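Local coordinates for protein exopolygalacturonase (Yersinia enterocolitica, PDB 2UVF) that probably hydrolyses pectic polygalacturonate from a chain end as a family 28 exopolygalacturonase, and binds digalacturonic acid in its pocket, at residues A[258-269]-A[339-350]. Residues are numbered along the deposited sequence; the frame is centred on the assembly and turned at random.
Sequences FRNIRITGSGVI and VENVYLAGFTVR
Arg262 lays one face of its guanidinium against CD2 of Tyr343, the two planes 20° apart and Arg262 NH2 3.2 Å from Tyr343 CD2. The bend of the arginine chain at chi3 (92°) folds the group back onto the phenol; long and flat, arginine can lie against a ring and still donate hydrogen bonds, from NH2 to Leu46 O and from NH1 to Thr208 OG1. Thr264 CG2 lies 3.8 Å from Tyr343 CD2.

On the inward face, branched aliphatics stack from one coil to the next. Ile261 CD1 reaches Val339 CG2 at 3.6 Å, the two side chains crossing near a right angle, whereas Ile263 runs alongside Leu344. Phe347 receives Ile269 CD1 over one face, a CH-pi contact 4.0 Å from the ring centroid, and Ile263 O in plane at its edge.

Backbone hydrogen bonds between parallel strands, such as Ile263 N to Tyr343 O (2.8 Å), join the coils. Gly346 suits the turn because its positive phi favours a residue without a side chain; there one water bridges Ser266 O, Gly346 O and Thr348 OG1. Such stacking of successive coils, with an aliphatic and aromatic interior, is characteristic of the right-handed parallel beta-helix of family 28 glycoside hydrolases.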
loop_
_atom_site.group_PDB
_atom_site.type_symbol
_atom_site.label_atom_id
_atom_site.label_comp_id
_atom_site.label_asym_id
_atom_site.label_seq_id
_atom_site.Cartn_x
_atom_site.Cartn_y
_atom_site.Cartn_z
ATOM N N PHE A 258 0.490 -21.086 4.241
ATOM C CA PHE A 258 -0.953 -20.927 4.268
ATOM C C PHE A 258 -1.438 -20.764 2.838
ATOM O O PHE A 258 -0.639 -20.589 1.921
ATOM C CB PHE A 258 -1.346 -19.719 5.108
ATOM C CG PHE A 258 -0.801 -19.749 6.494
ATOM C CD1 PHE A 258 -1.460 -20.460 7.498
ATOM C CD2 PHE A 258 0.366 -19.064 6.805
ATOM C CE1 PHE A 258 -0.964 -20.495 8.778
ATOM C CE2 PHE A 258 0.868 -19.082 8.086
ATOM C CZ PHE A 258 0.197 -19.794 9.085
ATOM N N ARG A 259 -2.742 -20.856 2.632
ATOM C CA ARG A 259 -3.280 -20.583 1.317
ATOM C C ARG A 259 -4.698 -20.063 1.429
ATOM O O ARG A 259 -5.403 -20.376 2.385
ATOM C CB ARG A 259 -3.166 -21.800 0.365
ATOM C CG ARG A 259 -4.084 -22.979 0.644
ATOM C CD ARG A 259 -3.903 -24.098 -0.384
ATOM N NE ARG A 259 -5.017 -25.052 -0.310
ATOM C CZ ARG A 259 -5.200 -26.105 -1.117
ATOM N NH1 ARG A 259 -4.345 -26.380 -2.099
ATOM N NH2 ARG A 259 -6.255 -26.898 -0.941
ATOM N N ASN A 260 -5.090 -19.254 0.447
ATOM C CA ASN A 260 -6.463 -18.766 0.313
ATOM C C ASN A 260 -7.000 -18.125 1.598
ATOM O O ASN A 260 -7.946 -18.626 2.198
ATOM C CB ASN A 260 -7.417 -19.878 -0.198
ATOM C CG ASN A 260 -6.831 -20.699 -1.345
ATOM O OD1 ASN A 260 -6.032 -20.205 -2.157
ATOM N ND2 ASN A 260 -7.239 -21.969 -1.428
ATOM N N ILE A 261 -6.392 -17.018 2.019
ATOM C CA ILE A 261 -6.889 -16.259 3.188
ATOM C C ILE A 261 -7.559 -14.935 2.781
ATOM O O ILE A 261 -7.030 -14.181 1.973
ATOM C CB ILE A 261 -5.784 -16.003 4.274
ATOM C CG1 ILE A 261 -5.114 -17.332 4.685
ATOM C CG2 ILE A 261 -6.376 -15.297 5.461
ATOM C CD1 ILE A 261 -3.914 -17.201 5.606
ATOM N N ARG A 262 -8.715 -14.659 3.379
ATOM C CA ARG A 262 -9.564 -13.531 2.996
ATOM C C ARG A 262 -10.030 -12.768 4.228
ATOM O O ARG A 262 -10.482 -13.370 5.203
ATOM C CB ARG A 262 -10.793 -14.015 2.209
ATOM C CG ARG A 262 -10.475 -14.653 0.867
ATOM C CD ARG A 262 -11.721 -15.174 0.211
ATOM N NE ARG A 262 -12.319 -14.180 -0.671
ATOM C CZ ARG A 262 -13.372 -13.427 -0.385
ATOM N NH1 ARG A 262 -13.996 -13.534 0.782
ATOM N NH2 ARG A 262 -13.808 -12.566 -1.286
ATOM N N ILE A 263 -9.915 -11.440 4.177
ATOM C CA ILE A 263 -10.413 -10.575 5.247
ATOM C C ILE A 263 -11.223 -9.440 4.615
ATOM O O ILE A 263 -10.705 -8.698 3.775
ATOM C CB ILE A 263 -9.261 -10.040 6.134
ATOM C CG1 ILE A 263 -8.262 -11.169 6.426
ATOM C CG2 ILE A 263 -9.829 -9.364 7.396
ATOM C CD1 ILE A 263 -7.085 -10.778 7.285
ATOM N N THR A 264 -12.490 -9.306 5.015
ATOM C CA THR A 264 -13.445 -8.495 4.247
ATOM C C THR A 264 -14.463 -7.831 5.162
ATOM O O THR A 264 -14.416 -7.984 6.379
ATOM C CB THR A 264 -14.229 -9.359 3.194
ATOM O OG1 THR A 264 -14.986 -10.358 3.881
ATOM C CG2 THR A 264 -13.298 -10.034 2.180
ATOM N N GLY A 265 -15.390 -7.098 4.563
ATOM C CA GLY A 265 -16.469 -6.458 5.296
ATOM C C GLY A 265 -16.120 -5.008 5.542
ATOM O O GLY A 265 -14.935 -4.642 5.553
ATOM N N SER A 266 -17.149 -4.192 5.752
ATOM C CA SER A 266 -16.976 -2.762 5.955
ATOM C C SER A 266 -16.650 -2.361 7.387
ATOM O O SER A 266 -16.645 -1.172 7.707
ATOM C CB SER A 266 -18.208 -2.006 5.453
ATOM O OG SER A 266 -19.304 -2.181 6.325
ATOM N N GLY A 267 -16.364 -3.345 8.243
ATOM C CA GLY A 267 -16.036 -3.100 9.650
ATOM C C GLY A 267 -14.645 -2.504 9.853
ATOM O O GLY A 267 -13.874 -2.339 8.889
ATOM N N VAL A 268 -14.328 -2.205 11.117
ATOM C CA VAL A 268 -13.100 -1.520 11.518
ATOM C C VAL A 268 -12.159 -2.478 12.267
ATOM O O VAL A 268 -12.608 -3.327 13.056
ATOM C CB VAL A 268 -13.442 -0.284 12.398
ATOM C CG1 VAL A 268 -12.194 0.347 13.051
ATOM C CG2 VAL A 268 -14.238 0.753 11.590
ATOM N N ILE A 269 -10.862 -2.359 11.985
ATOM C CA ILE A 269 -9.822 -2.991 12.802
ATOM C C ILE A 269 -9.020 -1.889 13.468
ATOM O O ILE A 269 -8.340 -1.100 12.792
ATOM C CB ILE A 269 -8.866 -3.906 11.998
ATOM C CG1 ILE A 269 -9.656 -4.872 11.095
ATOM C CG2 ILE A 269 -7.960 -4.664 12.973
ATOM C CD1 ILE A 269 -8.836 -5.602 10.025
ATOM N N VAL A 339 1.666 -16.674 2.873
ATOM C CA VAL A 339 0.335 -16.956 2.334
ATOM C C VAL A 339 0.293 -16.986 0.804
ATOM O O VAL A 339 0.834 -16.106 0.120
ATOM C CB VAL A 339 -0.772 -16.020 2.927
ATOM C CG1 VAL A 339 -2.157 -16.480 2.506
ATOM C CG2 VAL A 339 -0.695 -15.986 4.443
ATOM N N GLU A 340 -0.339 -18.039 0.285
ATOM C CA GLU A 340 -0.588 -18.184 -1.136
ATOM C C GLU A 340 -2.060 -17.866 -1.376
ATOM O O GLU A 340 -2.923 -18.625 -0.919
ATOM C CB GLU A 340 -0.279 -19.618 -1.579
ATOM C CG GLU A 340 -0.440 -19.856 -3.065
ATOM C CD GLU A 340 0.734 -19.327 -3.854
ATOM O OE1 GLU A 340 1.809 -19.121 -3.237
ATOM O OE2 GLU A 340 0.584 -19.118 -5.086
ATOM N N ASN A 341 -2.324 -16.739 -2.061
ATOM C CA ASN A 341 -3.682 -16.160 -2.287
ATOM C C ASN A 341 -4.300 -15.400 -1.107
ATOM O O ASN A 341 -4.960 -15.995 -0.267
ATOM C CB ASN A 341 -4.707 -17.187 -2.810
ATOM C CG ASN A 341 -4.196 -18.013 -3.980
ATOM O OD1 ASN A 341 -4.508 -19.196 -4.090
ATOM N ND2 ASN A 341 -3.429 -17.406 -4.847
ATOM N N VAL A 342 -4.119 -14.081 -1.059
ATOM C CA VAL A 342 -4.764 -13.243 -0.027
ATOM C C VAL A 342 -5.775 -12.267 -0.644
ATOM O O VAL A 342 -5.584 -11.785 -1.759
ATOM C CB VAL A 342 -3.744 -12.444 0.788
ATOM C CG1 VAL A 342 -4.432 -11.710 1.939
ATOM C CG2 VAL A 342 -2.673 -13.352 1.327
ATOM N N TYR A 343 -6.866 -12.000 0.068
ATOM C CA TYR A 343 -7.826 -10.993 -0.369
ATOM C C TYR A 343 -8.299 -10.178 0.816
ATOM O O TYR A 343 -9.058 -10.673 1.661
ATOM C CB TYR A 343 -9.022 -11.613 -1.118
ATOM C CG TYR A 343 -10.065 -10.606 -1.665
ATOM C CD1 TYR A 343 -9.794 -9.815 -2.784
ATOM C CD2 TYR A 343 -11.339 -10.507 -1.097
ATOM C CE1 TYR A 343 -10.753 -8.911 -3.299
ATOM C CE2 TYR A 343 -12.301 -9.613 -1.601
ATOM C CZ TYR A 343 -12.003 -8.822 -2.702
ATOM O OH TYR A 343 -12.952 -7.931 -3.207
ATOM N N LEU A 344 -7.866 -8.915 0.830
ATOM C CA LEU A 344 -8.289 -7.910 1.825
ATOM C C LEU A 344 -9.276 -6.955 1.161
ATOM O O LEU A 344 -9.040 -6.522 0.040
ATOM C CB LEU A 344 -7.048 -7.167 2.358
ATOM C CG LEU A 344 -5.858 -8.092 2.704
ATOM C CD1 LEU A 344 -4.568 -7.285 2.988
ATOM C CD2 LEU A 344 -6.182 -9.074 3.866
ATOM N N ALA A 345 -10.402 -6.657 1.813
ATOM C CA ALA A 345 -11.430 -5.837 1.183
ATOM C C ALA A 345 -12.348 -5.103 2.165
ATOM O O ALA A 345 -12.706 -5.654 3.197
ATOM C CB ALA A 345 -12.264 -6.678 0.232
ATOM N N GLY A 346 -12.719 -3.867 1.820
ATOM C CA GLY A 346 -13.750 -3.091 2.544
ATOM C C GLY A 346 -13.431 -2.511 3.911
ATOM O O GLY A 346 -14.054 -1.513 4.341
ATOM N N PHE A 347 -12.491 -3.133 4.619
ATOM C CA PHE A 347 -12.313 -2.790 6.024
ATOM C C PHE A 347 -11.557 -1.503 6.239
ATOM O O PHE A 347 -10.796 -1.074 5.374
ATOM C CB PHE A 347 -11.764 -3.959 6.895
ATOM C CG PHE A 347 -10.458 -4.566 6.431
ATOM C CD1 PHE A 347 -9.232 -4.005 6.814
ATOM C CD2 PHE A 347 -10.446 -5.745 5.688
ATOM C CE1 PHE A 347 -8.024 -4.578 6.422
ATOM C CE2 PHE A 347 -9.236 -6.333 5.287
ATOM C CZ PHE A 347 -8.018 -5.745 5.666
ATOM N N THR A 348 -11.808 -0.887 7.393
ATOM C CA THR A 348 -11.106 0.311 7.844
ATOM C C THR A 348 -10.017 -0.080 8.849
ATOM O O THR A 348 -10.222 -0.982 9.693
ATOM C CB THR A 348 -12.121 1.332 8.421
ATOM O OG1 THR A 348 -12.979 1.743 7.353
ATOM C CG2 THR A 348 -11.460 2.577 8.985
ATOM N N VAL A 349 -8.860 0.566 8.732
ATOM C CA VAL A 349 -7.731 0.367 9.642
ATOM C C VAL A 349 -7.542 1.637 10.448
ATOM O O VAL A 349 -7.396 2.743 9.890
ATOM C CB VAL A 349 -6.393 0.022 8.897
ATOM C CG1 VAL A 349 -5.185 -0.016 9.882
ATOM C CG2 VAL A 349 -6.483 -1.298 8.236
ATOM N N ARG A 350 -7.524 1.487 11.765
ATOM C CA ARG A 350 -7.264 2.608 12.642
ATOM C C ARG A 350 -6.182 2.286 13.646
ATOM O O ARG A 350 -6.021 1.144 13.995
ATOM C CB ARG A 350 -8.547 2.984 13.359
ATOM C CG ARG A 350 -9.520 3.672 12.415
ATOM C CD ARG A 350 -10.763 4.105 13.093
ATOM N NE ARG A 350 -11.552 4.861 12.144
ATOM C CZ ARG A 350 -12.803 5.236 12.336
ATOM N NH1 ARG A 350 -13.422 4.935 13.468
ATOM N NH2 ARG A 350 -13.415 5.937 11.394
HETATM O O HOH W 1 -14.789 0.265 6.278
#